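Local coordinates for hexapeptide transferase family protein (Anaplasma phagocytophilum, PDB 3IXC), which probably acts as a transferase of the hexapeptide-repeat family, related to the gamma-class carbonic anhydrases, and binds magnesium ions as a trimer, at residues V121-E135 with L139-S153. Numbering follows the deposited sequence. Where two conformers were deposited one is given.
Sequences VGMGSIVMDRAVMEE and LAAGSLLTRGKIVKS
Two successive coils, 121-135 and 139-153, run parallel and in register, Ile126 and Val127 beside Leu144 and Leu145, Val132 and Met133 beside Ile150 and Val151, with type II turns stacked at two corners. Backbone bonds join the coils along their length; that from Glu134 N to Val151 O (2.8 Å) is nearly straight at 171°. Inside, Leu145 turns CG anti to its own nitrogen (chi1 -174°), which carries CD2 against Ala131 CB (3.8 Å) and Val127 CG1 (4.1 Å), two neighbours on the same side of it, while Met133 CG lies alongside Val151 CG2. Trp157 closes over Leu139, Leu145 and Val151. On the outer face, in one conformer of each, Leu144 CD1 reaches back to Ile126 CB (3.7 Å) and Ile150 CD1 to Val132 CB. At one corner the hydroxyl of Ser125 gives its proton to Gly122 O and receives Ser143 N (3.1 Å), tying one turn to the next. At another, one conformer of Arg147 runs extended beside Asp129, whose OD2 sits over the guanidinium face, 3.5 Å from NH2, a salt bridge of charge with no N-H directed at it. Asp129 also touches magnesium-binding His111. Ser153 N meets Glu134 OE1 on its anti side, and Ser153 OG binds Glu135 O in the carbonyl plane (2.7 Å). Short parallel strands joined by tight turns and stacked coil on coil characterise the left-handed parallel beta-helix of hexapeptide-repeat proteins.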
loop_
_atom_site.group_PDB
_atom_site.type_symbol
_atom_site.label_atom_id
_atom_site.label_comp_id
_atom_site.label_asym_id
_atom_site.label_seq_id
_atom_site.Cartn_x
_atom_site.Cartn_y
_atom_site.Cartn_z
ATOM N N VAL A 121 -4.100 -10.515 11.261
ATOM C CA VAL A 121 -3.182 -10.406 10.124
ATOM C C VAL A 121 -2.324 -9.172 10.325
ATOM O O VAL A 121 -2.821 -8.042 10.282
ATOM C CB VAL A 121 -3.944 -10.312 8.779
ATOM C CG1 VAL A 121 -2.957 -10.213 7.609
ATOM C CG2 VAL A 121 -4.860 -11.508 8.591
ATOM N N GLY A 122 -1.032 -9.392 10.567
ATOM C CA GLY A 122 -0.095 -8.301 10.819
ATOM C C GLY A 122 -0.021 -7.352 9.636
ATOM O O GLY A 122 -0.184 -7.767 8.495
ATOM N N MET A 123 0.196 -6.071 9.932
ATOM C CA MET A 123 0.279 -5.043 8.890
ATOM C C MET A 123 1.250 -5.425 7.773
ATOM O O MET A 123 2.287 -6.052 8.019
ATOM C CB MET A 123 0.681 -3.705 9.506
ATOM C CG MET A 123 2.068 -3.690 10.149
ATOM S SD MET A 123 2.259 -2.155 11.059
ATOM C CE MET A 123 3.869 -2.316 11.778
ATOM N N GLY A 124 0.905 -5.046 6.541
ATOM C CA GLY A 124 1.803 -5.258 5.411
ATOM C C GLY A 124 1.901 -6.702 4.955
ATOM O O GLY A 124 2.878 -7.072 4.288
ATOM N N SER A 125 0.893 -7.511 5.295
ATOM C CA SER A 125 0.868 -8.924 4.883
ATOM C C SER A 125 0.038 -9.147 3.625
ATOM O O SER A 125 -0.855 -8.361 3.303
ATOM C CB SER A 125 0.327 -9.818 6.009
ATOM O OG SER A 125 1.205 -9.815 7.127
ATOM N N ILE A 126 0.345 -10.236 2.925
ATOM C CA ILE A 126 -0.359 -10.643 1.715
ATOM C C ILE A 126 -0.881 -12.043 1.978
ATOM O O ILE A 126 -0.119 -12.913 2.406
ATOM C CB ILE A 126 0.581 -10.659 0.489
ATOM C CG1 ILE A 126 1.187 -9.267 0.245
ATOM C CG2 ILE A 126 -0.161 -11.174 -0.758
ATOM C CD1 ILE A 126 2.257 -9.242 -0.859
ATOM N N VAL A 127 -2.179 -12.250 1.762
ATOM C CA VAL A 127 -2.793 -13.575 1.934
ATOM C C VAL A 127 -3.357 -13.971 0.575
ATOM O O VAL A 127 -4.236 -13.286 0.033
ATOM C CB VAL A 127 -3.901 -13.566 3.016
ATOM C CG1 VAL A 127 -4.468 -14.971 3.215
ATOM C CG2 VAL A 127 -3.335 -13.047 4.344
ATOM N N MET A 128 -2.855 -15.086 0.039
ATOM C CA MET A 128 -3.133 -15.497 -1.344
ATOM C C MET A 128 -4.379 -16.375 -1.460
ATOM O O MET A 128 -4.911 -16.855 -0.450
ATOM C CB MET A 128 -1.922 -16.231 -1.946
ATOM C CG MET A 128 -0.611 -15.436 -1.951
ATOM S SD MET A 128 -0.483 -14.155 -3.209
ATOM C CE MET A 128 -0.419 -15.135 -4.704
ATOM N N ASP A 129 -4.817 -16.586 -2.703
ATOM C CA ASP A 129 -5.991 -17.401 -3.025
ATOM C C ASP A 129 -5.975 -18.738 -2.295
ATOM O O ASP A 129 -4.959 -19.434 -2.270
ATOM C CB ASP A 129 -6.079 -17.647 -4.543
ATOM C CG ASP A 129 -6.733 -16.491 -5.310
ATOM O OD1 ASP A 129 -7.226 -15.527 -4.689
ATOM O OD2 ASP A 129 -6.772 -16.561 -6.555
ATOM N N ARG A 130 -7.109 -19.086 -1.698
ATOM C CA ARG A 130 -7.317 -20.392 -1.062
ATOM C C ARG A 130 -6.584 -20.567 0.276
ATOM O O ARG A 130 -6.749 -21.594 0.930
ATOM C CB ARG A 130 -6.995 -21.564 -2.017
ATOM C CG ARG A 130 -7.883 -21.637 -3.255
ATOM C CD ARG A 130 -7.557 -22.854 -4.128
ATOM N NE ARG A 130 -6.334 -22.666 -4.910
ATOM C CZ ARG A 130 -5.147 -23.187 -4.607
ATOM N NH1 ARG A 130 -4.997 -23.948 -3.528
ATOM N NH2 ARG A 130 -4.105 -22.954 -5.397
ATOM N N ALA A 131 -5.794 -19.578 0.699
ATOM C CA ALA A 131 -5.205 -19.648 2.036
ATOM C C ALA A 131 -6.304 -19.584 3.097
ATOM O O ALA A 131 -7.362 -18.991 2.880
ATOM C CB ALA A 131 -4.163 -18.546 2.249
ATOM N N VAL A 132 -6.056 -20.222 4.235
ATOM C CA VAL A 132 -7.018 -20.252 5.334
ATOM C C VAL A 132 -6.288 -19.918 6.618
ATOM O O VAL A 132 -5.223 -20.474 6.892
ATOM C CB VAL A 132 -7.681 -21.651 5.485
ATOM C CG1 VAL A 132 -8.575 -21.705 6.735
ATOM C CG2 VAL A 132 -8.479 -22.012 4.233
ATOM N N MET A 133 -6.852 -19.001 7.398
ATOM C CA MET A 133 -6.449 -18.851 8.787
ATOM C C MET A 133 -7.585 -19.380 9.652
ATOM O O MET A 133 -8.726 -18.914 9.554
ATOM C CB MET A 133 -6.126 -17.393 9.125
ATOM C CG MET A 133 -4.865 -16.900 8.426
ATOM S SD MET A 133 -4.417 -15.220 8.878
ATOM C CE MET A 133 -3.934 -15.453 10.593
ATOM N N GLU A 134 -7.287 -20.387 10.467
ATOM C CA GLU A 134 -8.291 -20.914 11.380
ATOM C C GLU A 134 -8.585 -19.895 12.479
ATOM O O GLU A 134 -7.852 -18.917 12.650
ATOM C CB GLU A 134 -7.831 -22.245 11.975
ATOM C CG GLU A 134 -7.691 -23.346 10.916
ATOM C CD GLU A 134 -7.426 -24.706 11.516
ATOM O OE1 GLU A 134 -7.065 -24.791 12.715
ATOM O OE2 GLU A 134 -7.584 -25.706 10.775
ATOM N N GLU A 135 -9.677 -20.114 13.206
ATOM C CA GLU A 135 -10.043 -19.247 14.320
ATOM C C GLU A 135 -8.838 -19.035 15.242
ATOM O O GLU A 135 -8.119 -19.981 15.558
ATOM C CB GLU A 135 -11.221 -19.872 15.085
ATOM C CG GLU A 135 -11.572 -19.216 16.420
ATOM C CD GLU A 135 -10.647 -19.619 17.567
ATOM O OE1 GLU A 135 -10.261 -20.811 17.660
ATOM O OE2 GLU A 135 -10.317 -18.737 18.388
ATOM N N LEU A 139 -0.761 -14.027 11.796
ATOM C CA LEU A 139 0.304 -13.838 10.837
ATOM C C LEU A 139 1.106 -12.614 11.283
ATOM O O LEU A 139 0.523 -11.558 11.560
ATOM C CB LEU A 139 -0.319 -13.614 9.461
ATOM C CG LEU A 139 0.497 -13.817 8.193
ATOM C CD1 LEU A 139 1.072 -15.222 8.128
ATOM C CD2 LEU A 139 -0.389 -13.528 6.989
ATOM N N ALA A 140 2.429 -12.756 11.365
ATOM C CA ALA A 140 3.298 -11.629 11.726
ATOM C C ALA A 140 3.231 -10.544 10.660
ATOM O O ALA A 140 2.931 -10.831 9.494
ATOM C CB ALA A 140 4.730 -12.091 11.876
ATOM N N ALA A 141 3.548 -9.311 11.058
ATOM C CA ALA A 141 3.690 -8.209 10.104
ATOM C C ALA A 141 4.582 -8.616 8.934
ATOM O O ALA A 141 5.588 -9.309 9.114
ATOM C CB ALA A 141 4.265 -6.984 10.787
ATOM N N GLY A 142 4.188 -8.194 7.736
ATOM C CA GLY A 142 5.024 -8.367 6.549
ATOM C C GLY A 142 5.086 -9.782 6.010
ATOM O O GLY A 142 5.998 -10.109 5.250
ATOM N N SER A 143 4.122 -10.620 6.387
ATOM C CA SER A 143 4.111 -12.008 5.921
ATOM C C SER A 143 3.512 -12.150 4.530
ATOM O O SER A 143 2.734 -11.301 4.092
ATOM C CB SER A 143 3.304 -12.891 6.862
ATOM O OG SER A 143 3.854 -12.909 8.166
ATOM N N LEU A 144 3.890 -13.235 3.857
ATOM C CA LEU A 144 3.312 -13.608 2.568
ATOM C C LEU A 144 2.788 -15.033 2.690
ATOM O O LEU A 144 3.565 -15.995 2.596
ATOM C CB LEU A 144 4.369 -13.507 1.459
ATOM C CG LEU A 144 4.036 -14.089 0.076
ATOM C CD1 LEU A 144 2.804 -13.425 -0.508
ATOM C CD2 LEU A 144 5.215 -13.964 -0.877
ATOM N N LEU A 145 1.484 -15.169 2.928
ATOM C CA LEU A 145 0.868 -16.486 3.095
ATOM C C LEU A 145 0.418 -16.987 1.733
ATOM O O LEU A 145 -0.506 -16.429 1.132
ATOM C CB LEU A 145 -0.314 -16.420 4.076
ATOM C CG LEU A 145 -0.952 -17.767 4.459
ATOM C CD1 LEU A 145 0.055 -18.683 5.153
ATOM C CD2 LEU A 145 -2.172 -17.552 5.350
ATOM N N THR A 146 1.083 -18.030 1.244
ATOM C CA THR A 146 0.933 -18.449 -0.156
ATOM C C THR A 146 -0.310 -19.313 -0.378
ATOM O O THR A 146 -0.981 -19.703 0.586
ATOM C CB THR A 146 2.213 -19.136 -0.675
ATOM O OG1 THR A 146 2.516 -20.274 0.143
ATOM C CG2 THR A 146 3.388 -18.159 -0.628
ATOM N N ARG A 147 -0.607 -19.602 -1.648
ATOM C CA ARG A 147 -1.876 -20.227 -1.999
ATOM C C ARG A 147 -2.113 -21.556 -1.280
ATOM O O ARG A 147 -1.246 -22.431 -1.239
ATOM C CB ARG A 147 -2.031 -20.367 -3.519
ATOM C CG ARG A 147 -2.327 -19.044 -4.232
ATOM C CD ARG A 147 -2.669 -19.269 -5.701
ATOM N NE ARG A 147 -3.032 -18.028 -6.385
ATOM C CZ ARG A 147 -3.389 -17.960 -7.664
ATOM N NH1 ARG A 147 -3.428 -19.061 -8.402
ATOM N NH2 ARG A 147 -3.703 -16.792 -8.209
ATOM N N GLY A 148 -3.295 -21.680 -0.688
ATOM C CA GLY A 148 -3.733 -22.928 -0.067
ATOM C C GLY A 148 -3.167 -23.284 1.296
ATOM O O GLY A 148 -3.526 -24.319 1.854
ATOM N N LYS A 149 -2.286 -22.443 1.834
ATOM C CA LYS A 149 -1.680 -22.718 3.142
ATOM C C LYS A 149 -2.697 -22.514 4.254
ATOM O O LYS A 149 -3.553 -21.634 4.154
ATOM C CB LYS A 149 -0.433 -21.856 3.375
ATOM C CG LYS A 149 0.751 -22.200 2.463
ATOM C CD LYS A 149 1.488 -23.454 2.961
ATOM C CE LYS A 149 2.658 -23.830 2.052
ATOM N NZ LYS A 149 2.264 -24.712 0.913
ATOM N N ILE A 150 -2.599 -23.343 5.293
ATOM C CA ILE A 150 -3.539 -23.319 6.413
ATOM C C ILE A 150 -2.815 -22.997 7.721
ATOM O O ILE A 150 -1.977 -23.783 8.179
ATOM C CB ILE A 150 -4.277 -24.679 6.580
ATOM C CG1 ILE A 150 -4.636 -25.302 5.225
ATOM C CG2 ILE A 150 -5.512 -24.519 7.468
ATOM C CD1 ILE A 150 -5.726 -24.583 4.475
ATOM N N VAL A 151 -3.138 -21.847 8.311
ATOM C CA VAL A 151 -2.609 -21.465 9.624
ATOM C C VAL A 151 -3.592 -22.008 10.664
ATOM O O VAL A 151 -4.760 -21.625 10.678
ATOM C CB VAL A 151 -2.463 -19.929 9.772
ATOM C CG1 VAL A 151 -1.819 -19.565 11.112
ATOM C CG2 VAL A 151 -1.644 -19.333 8.602
ATOM N N LYS A 152 -3.126 -22.908 11.526
ATOM C CA LYS A 152 -4.027 -23.555 12.485
ATOM C C LYS A 152 -4.232 -22.690 13.723
ATOM O O LYS A 152 -3.406 -21.823 14.032
ATOM C CB LYS A 152 -3.522 -24.942 12.869
ATOM C CG LYS A 152 -3.541 -25.938 11.715
ATOM C CD LYS A 152 -3.013 -27.294 12.153
ATOM C CE LYS A 152 -3.031 -28.279 10.997
ATOM N NZ LYS A 152 -2.396 -29.579 11.356
ATOM N N SER A 153 -5.340 -22.929 14.422
ATOM C CA SER A 153 -5.675 -22.185 15.635
ATOM C C SER A 153 -4.531 -22.178 16.635
ATOM O O SER A 153 -3.927 -23.222 16.915
ATOM C CB SER A 153 -6.929 -22.766 16.289
ATOM O OG SER A 153 -8.044 -22.652 15.420
HETATM O O HOH W 1 -3.772 -15.095 -5.193
#